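Local coordinates for protein benzoylformate decarboxylase (Mycobacterium smegmatis, PDB 4Q9D) that belongs to the thiamine pyrophosphate-dependent enzyme family, forming a four-chain assembly with a magnesium ion in the C-terminal cofactor-binding domain, at residues N92-I97 / P152-V157; V126-E131 / Y146-Q151. All blocks are in the same frame, centred on the assembly; numbering follows the deposited sequence.

Interaction 1. Residues N92-I97 / P152-V157; sequences NTPLII and PPMGPV
Asn92 and Met154 meet where the two segments first come together, at a turn in which Asn92, with positive phi, closes helix 82-90 in a Schellman motif. With CG beside its own backbone N (chi1 -57°), Asn92 brings its amide to the end of the Met154 carbonyl, and ND2 donates to Met154 O over 3.3 Å. The donor sits close to the line of the C=O bond, and the oxygen lies near the amide plane, 15° out of it.

Met154 starts out toward 92-97, its CB resting on the backbone oxygen of Asn92, before the terminal methyl heads off elsewhere. On the way the extended chain beyond CG carries the sulfur obliquely across the Pro94 ring, Met154 SD lying 3.7 Å from Pro94 CG. Pro94 is itself the centre of an inverse gamma turn, which swings the chain into strand 95-101.

From there the two backbones run parallel. Val157 straddles Ile96: its N donates to Leu95 O at 2.9 Å, and its O accepts from Ile97 N at 2.8 Å. Leu95 O also takes a CA-H contact from Pro156 CA at 3.2 Å. Ile96 CG1 and Val157 CG2 share one face of this pairing, 4.2 Å apart. Separately from them, Leu95 CB packs on Pro156 CB.

The two faces look at different helices. Ile96 and Val157 pack on Ala145 of helix 138-150, whereas Leu95 and Ile97 lie on Leu54 of helix 50-64, where Thr93 OG1 bonds Asp58. Strand 68-72 pairs with Ile96 through Ala68 and Val70.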
loop_
_atom_site.group_PDB
_atom_site.type_symbol
_atom_site.label_atom_id
_atom_site.label_comp_id
_atom_site.label_asym_id
_atom_site.label_seq_id
_atom_site.Cartn_x
_atom_site.Cartn_y
_atom_site.Cartn_z
ATOM N N ASN B 92 16.812 7.907 -11.103
ATOM C CA ASN B 92 15.993 9.089 -11.433
ATOM C C ASN B 92 15.694 9.238 -12.940
ATOM O O ASN B 92 15.796 10.316 -13.527
ATOM C CB ASN B 92 16.633 10.363 -10.870
ATOM C CG ASN B 92 16.846 10.291 -9.355
ATOM O OD1 ASN B 92 17.969 10.355 -8.873
ATOM N ND2 ASN B 92 15.774 10.134 -8.620
ATOM N N THR B 93 15.337 8.139 -13.580
ATOM C CA THR B 93 15.062 8.184 -15.004
ATOM C C THR B 93 13.573 8.464 -15.256
ATOM O O THR B 93 12.719 7.773 -14.700
ATOM C CB THR B 93 15.427 6.851 -15.653
ATOM O OG1 THR B 93 16.790 6.533 -15.329
ATOM C CG2 THR B 93 15.255 6.926 -17.194
ATOM N N PRO B 94 13.256 9.489 -16.080
ATOM C CA PRO B 94 11.842 9.803 -16.360
ATOM C C PRO B 94 11.198 8.812 -17.326
ATOM O O PRO B 94 11.159 9.067 -18.516
ATOM C CB PRO B 94 11.895 11.219 -16.986
ATOM C CG PRO B 94 13.237 11.268 -17.679
ATOM C CD PRO B 94 14.181 10.408 -16.769
ATOM N N LEU B 95 10.703 7.689 -16.818
ATOM C CA LEU B 95 10.028 6.730 -17.671
ATOM C C LEU B 95 8.536 6.770 -17.413
ATOM O O LEU B 95 8.111 6.782 -16.259
ATOM C CB LEU B 95 10.531 5.307 -17.419
ATOM C CG LEU B 95 12.025 5.073 -17.706
ATOM C CD1 LEU B 95 12.387 3.634 -17.450
ATOM C CD2 LEU B 95 12.345 5.440 -19.164
ATOM N N ILE B 96 7.747 6.744 -18.480
ATOM C CA ILE B 96 6.301 6.566 -18.336
ATOM C C ILE B 96 5.977 5.107 -18.627
ATOM O O ILE B 96 6.057 4.641 -19.775
ATOM C CB ILE B 96 5.534 7.513 -19.267
ATOM C CG1 ILE B 96 5.901 8.957 -18.901
ATOM C CG2 ILE B 96 3.999 7.257 -19.192
ATOM C CD1 ILE B 96 5.361 9.958 -19.869
ATOM N N ILE B 97 5.658 4.369 -17.570
ATOM C CA ILE B 97 5.389 2.948 -17.716
ATOM C C ILE B 97 3.867 2.777 -17.834
ATOM O O ILE B 97 3.125 3.235 -16.967
ATOM C CB ILE B 97 5.895 2.124 -16.491
ATOM C CG1 ILE B 97 7.301 2.569 -16.013
ATOM C CG2 ILE B 97 5.828 0.619 -16.804
ATOM C CD1 ILE B 97 8.380 2.220 -16.992
ATOM N N PRO B 152 11.497 17.650 -10.886
ATOM C CA PRO B 152 12.640 17.102 -10.127
ATOM C C PRO B 152 12.234 16.618 -8.727
ATOM O O PRO B 152 11.323 17.175 -8.145
ATOM C CB PRO B 152 13.596 18.302 -10.012
ATOM C CG PRO B 152 12.705 19.521 -10.111
ATOM C CD PRO B 152 11.606 19.102 -11.112
ATOM N N PRO B 153 12.865 15.544 -8.222
ATOM C CA PRO B 153 13.798 14.715 -8.992
ATOM C C PRO B 153 13.035 13.785 -9.920
ATOM O O PRO B 153 11.979 13.253 -9.542
ATOM C CB PRO B 153 14.509 13.899 -7.903
ATOM C CG PRO B 153 13.457 13.725 -6.853
ATOM C CD PRO B 153 12.645 15.016 -6.857
ATOM N N MET B 154 13.559 13.583 -11.125
ATOM C CA MET B 154 12.877 12.782 -12.121
ATOM C C MET B 154 12.762 11.339 -11.673
ATOM O O MET B 154 13.498 10.900 -10.811
ATOM C CB MET B 154 13.623 12.843 -13.461
ATOM C CG MET B 154 13.616 14.230 -14.086
ATOM S SD MET B 154 14.364 14.244 -15.707
ATOM C CE MET B 154 14.108 15.947 -16.185
ATOM N N GLY B 155 11.836 10.600 -12.277
ATOM C CA GLY B 155 11.665 9.211 -11.934
ATOM C C GLY B 155 10.528 8.565 -12.704
ATOM O O GLY B 155 9.790 9.233 -13.434
ATOM N N PRO B 156 10.392 7.246 -12.559
ATOM C CA PRO B 156 9.385 6.544 -13.365
ATOM C C PRO B 156 7.988 6.673 -12.762
ATOM O O PRO B 156 7.822 6.827 -11.539
ATOM C CB PRO B 156 9.855 5.087 -13.322
ATOM C CG PRO B 156 10.571 4.983 -11.956
ATOM C CD PRO B 156 11.258 6.325 -11.791
ATOM N N VAL B 157 6.977 6.599 -13.621
ATOM C CA VAL B 157 5.598 6.606 -13.139
ATOM C C VAL B 157 4.827 5.489 -13.825
ATOM O O VAL B 157 5.269 4.973 -14.856
ATOM C CB VAL B 157 4.914 7.973 -13.380
ATOM C CG1 VAL B 157 5.720 9.103 -12.709
ATOM C CG2 VAL B 157 4.785 8.229 -14.871
#

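Interaction 2. Residues V126-E131 / Y146-Q151; sequences VKWSYE and YAVAMQ. With FMT (formic acid), chain G.
Within the beta-alpha-beta unit of strand 128-130, helix 138-150 and strand 157-162, this contact joins Lys127 and Trp128, at strand 128-130, to Val148 in the last turn of the helix. The lysine chain runs past the valine, antiparallel to it, with CB, CD and CE alongside. It is bent at CG-CD (chi3 75°), which brings its ammonium group to the C-terminal end of the helix. There NZ donates to Val148 O at 2.7 Å, nearly in line with the carbonyl (163°). Gln151 O is equally near NZ, but at an angle too poor for a bond; Pro153 O supplies a second one. A positive charge at this helix end would probably be stabilised by the carbonyls gathered there.

A chi1 of 173° turns Val148 CG1 away from its own backbone N, and it wedges between Lys127 and Trp128, 3.6 Å from Lys127 CB and 3.8 Å from Trp128 CB. Its other methyl, CG2, comes obliquely at the Trp128 indole. Tyr130 CB lies over the opposite side of that indole, 3.4 Å above the plane.

On the far side of the helix Met150 CG sits over the centre of the Tyr146 ring, 3.7 Å above it. The phenol oxygen reaches a formic acid, probably from the crystallisation liquor and also bonded to Val179 N. Gln151 turns to another copy of the protein, its amide bonded to Ser305 and Pro302 of the second subunit.

Such antiparallel packing of a helix on the strand before it is what a beta-alpha-beta crossover produces, repeated throughout thiamine pyrophosphate-binding domains.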
loop_
_atom_site.group_PDB
_atom_site.type_symbol
_atom_site.label_atom_id
_atom_site.label_comp_id
_atom_site.label_asym_id
_atom_site.label_seq_id
_atom_site.Cartn_x
_atom_site.Cartn_y
_atom_site.Cartn_z
ATOM N N VAL B 126 7.661 3.778 -7.872
ATOM C CA VAL B 126 7.306 4.816 -8.835
ATOM C C VAL B 126 6.996 6.114 -8.095
ATOM O O VAL B 126 6.579 6.068 -6.946
ATOM C CB VAL B 126 6.045 4.425 -9.662
ATOM C CG1 VAL B 126 6.406 3.436 -10.744
ATOM C CG2 VAL B 126 4.923 3.887 -8.724
ATOM N N LYS B 127 7.193 7.259 -8.754
ATOM C CA LYS B 127 6.776 8.543 -8.192
ATOM C C LYS B 127 5.258 8.632 -8.090
ATOM O O LYS B 127 4.745 9.362 -7.274
ATOM C CB LYS B 127 7.255 9.729 -9.049
ATOM C CG LYS B 127 8.777 9.922 -9.126
ATOM C CD LYS B 127 9.122 11.165 -9.959
ATOM C CE LYS B 127 8.841 12.466 -9.180
ATOM N NZ LYS B 127 9.276 13.649 -10.029
ATOM N N TRP B 128 4.550 7.878 -8.926
ATOM C CA TRP B 128 3.124 8.045 -9.059
ATOM C C TRP B 128 2.584 6.841 -9.820
ATOM O O TRP B 128 3.223 6.339 -10.753
ATOM C CB TRP B 128 2.833 9.317 -9.851
ATOM C CG TRP B 128 1.371 9.658 -10.016
ATOM C CD1 TRP B 128 0.472 9.916 -9.021
ATOM C CD2 TRP B 128 0.654 9.850 -11.254
ATOM N NE1 TRP B 128 -0.756 10.214 -9.556
ATOM C CE2 TRP B 128 -0.662 10.213 -10.925
ATOM C CE3 TRP B 128 0.997 9.744 -12.598
ATOM C CZ2 TRP B 128 -1.646 10.439 -11.897
ATOM C CZ3 TRP B 128 0.021 10.001 -13.559
ATOM C CH2 TRP B 128 -1.273 10.337 -13.204
ATOM N N SER B 129 1.389 6.410 -9.442
ATOM C CA SER B 129 0.790 5.198 -9.988
ATOM C C SER B 129 -0.712 5.524 -10.145
ATOM O O SER B 129 -1.344 6.009 -9.205
ATOM C CB SER B 129 0.997 4.083 -8.955
ATOM O OG SER B 129 0.564 2.860 -9.423
ATOM N N TYR B 130 -1.302 5.282 -11.311
ATOM C CA TYR B 130 -2.678 5.761 -11.519
ATOM C C TYR B 130 -3.433 4.948 -12.557
ATOM O O TYR B 130 -2.844 4.510 -13.543
ATOM C CB TYR B 130 -2.607 7.218 -11.973
ATOM C CG TYR B 130 -3.918 7.968 -12.030
ATOM C CD1 TYR B 130 -4.630 8.270 -10.870
ATOM C CD2 TYR B 130 -4.416 8.429 -13.244
ATOM C CE1 TYR B 130 -5.835 9.001 -10.930
ATOM C CE2 TYR B 130 -5.598 9.171 -13.308
ATOM C CZ TYR B 130 -6.304 9.444 -12.166
ATOM O OH TYR B 130 -7.474 10.178 -12.279
ATOM N N GLU B 131 -4.726 4.740 -12.323
ATOM C CA GLU B 131 -5.634 4.178 -13.325
ATOM C C GLU B 131 -6.800 5.163 -13.457
ATOM O O GLU B 131 -7.492 5.398 -12.486
ATOM C CB GLU B 131 -6.191 2.857 -12.829
ATOM C CG GLU B 131 -7.091 2.100 -13.845
ATOM C CD GLU B 131 -7.192 0.627 -13.472
ATOM O OE1 GLU B 131 -6.349 -0.201 -13.931
ATOM O OE2 GLU B 131 -8.077 0.297 -12.687
ATOM N N TYR B 146 3.672 12.563 -17.574
ATOM C CA TYR B 146 4.843 13.303 -18.064
ATOM C C TYR B 146 5.242 14.391 -17.071
ATOM O O TYR B 146 6.414 14.556 -16.772
ATOM C CB TYR B 146 4.527 13.940 -19.449
ATOM C CG TYR B 146 5.643 14.817 -20.042
ATOM C CD1 TYR B 146 6.412 14.362 -21.111
ATOM C CD2 TYR B 146 5.878 16.108 -19.568
ATOM C CE1 TYR B 146 7.402 15.159 -21.678
ATOM C CE2 TYR B 146 6.876 16.912 -20.119
ATOM C CZ TYR B 146 7.631 16.431 -21.165
ATOM O OH TYR B 146 8.617 17.222 -21.717
ATOM N N ALA B 147 4.259 15.135 -16.560
ATOM C CA ALA B 147 4.535 16.168 -15.575
ATOM C C ALA B 147 5.214 15.605 -14.322
ATOM O O ALA B 147 6.203 16.179 -13.821
ATOM C CB ALA B 147 3.242 16.932 -15.203
ATOM N N VAL B 148 4.709 14.481 -13.819
ATOM C CA VAL B 148 5.278 13.918 -12.589
ATOM C C VAL B 148 6.694 13.370 -12.844
ATOM O O VAL B 148 7.602 13.653 -12.089
ATOM C CB VAL B 148 4.425 12.810 -11.975
ATOM C CG1 VAL B 148 5.189 12.146 -10.758
ATOM C CG2 VAL B 148 3.026 13.349 -11.554
ATOM N N ALA B 149 6.851 12.603 -13.920
ATOM C CA ALA B 149 8.125 12.032 -14.304
ATOM C C ALA B 149 9.213 13.095 -14.476
ATOM O O ALA B 149 10.365 12.852 -14.136
ATOM C CB ALA B 149 7.983 11.219 -15.632
ATOM N N MET B 150 8.843 14.253 -15.022
ATOM C CA MET B 150 9.814 15.239 -15.496
ATOM C C MET B 150 10.155 16.291 -14.465
ATOM O O MET B 150 11.206 16.914 -14.567
ATOM C CB MET B 150 9.332 15.911 -16.784
ATOM C CG MET B 150 9.351 14.979 -18.002
ATOM S SD MET B 150 11.063 14.548 -18.468
ATOM C CE MET B 150 11.592 16.089 -19.250
ATOM N N GLN B 151 9.292 16.480 -13.465
ATOM C CA GLN B 151 9.600 17.434 -12.404
ATOM C C GLN B 151 10.621 16.815 -11.459
ATOM O O GLN B 151 10.638 15.600 -11.268
ATOM C CB GLN B 151 8.351 17.899 -11.667
ATOM C CG GLN B 151 7.371 18.657 -12.586
ATOM C CD GLN B 151 6.135 19.127 -11.836
ATOM O OE1 GLN B 151 5.790 20.313 -11.870
ATOM N NE2 GLN B 151 5.462 18.198 -11.143
HETATM C C FMT G . 8.964 20.040 -19.718
HETATM O O1 FMT G . 9.422 19.174 -20.478
HETATM O O2 FMT G . 7.763 20.350 -19.738
#

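Overall arrangement
Going from the N terminus, the chain leaves helix 82-90, enters strand 95-101 at 92-97, and passes through a long loop to 126-131. It then turns back through helix 138-150, where interaction 2 closes a short loop of 14 residues. Directly afterwards 152-157 returns to 92-97, so interaction 1 closes a larger loop of 54 residues with interaction 2 nested inside it. Their centres are about 7 Å apart, and they meet at Lys127, whose backbone N probably bonds Pro156 O. Interaction 1 pairs strand 157-162 with 95-101, while interaction 2 packs helix 138-150 on 128-130, the strand on the other side of 157-162 in the six-stranded parallel sheet.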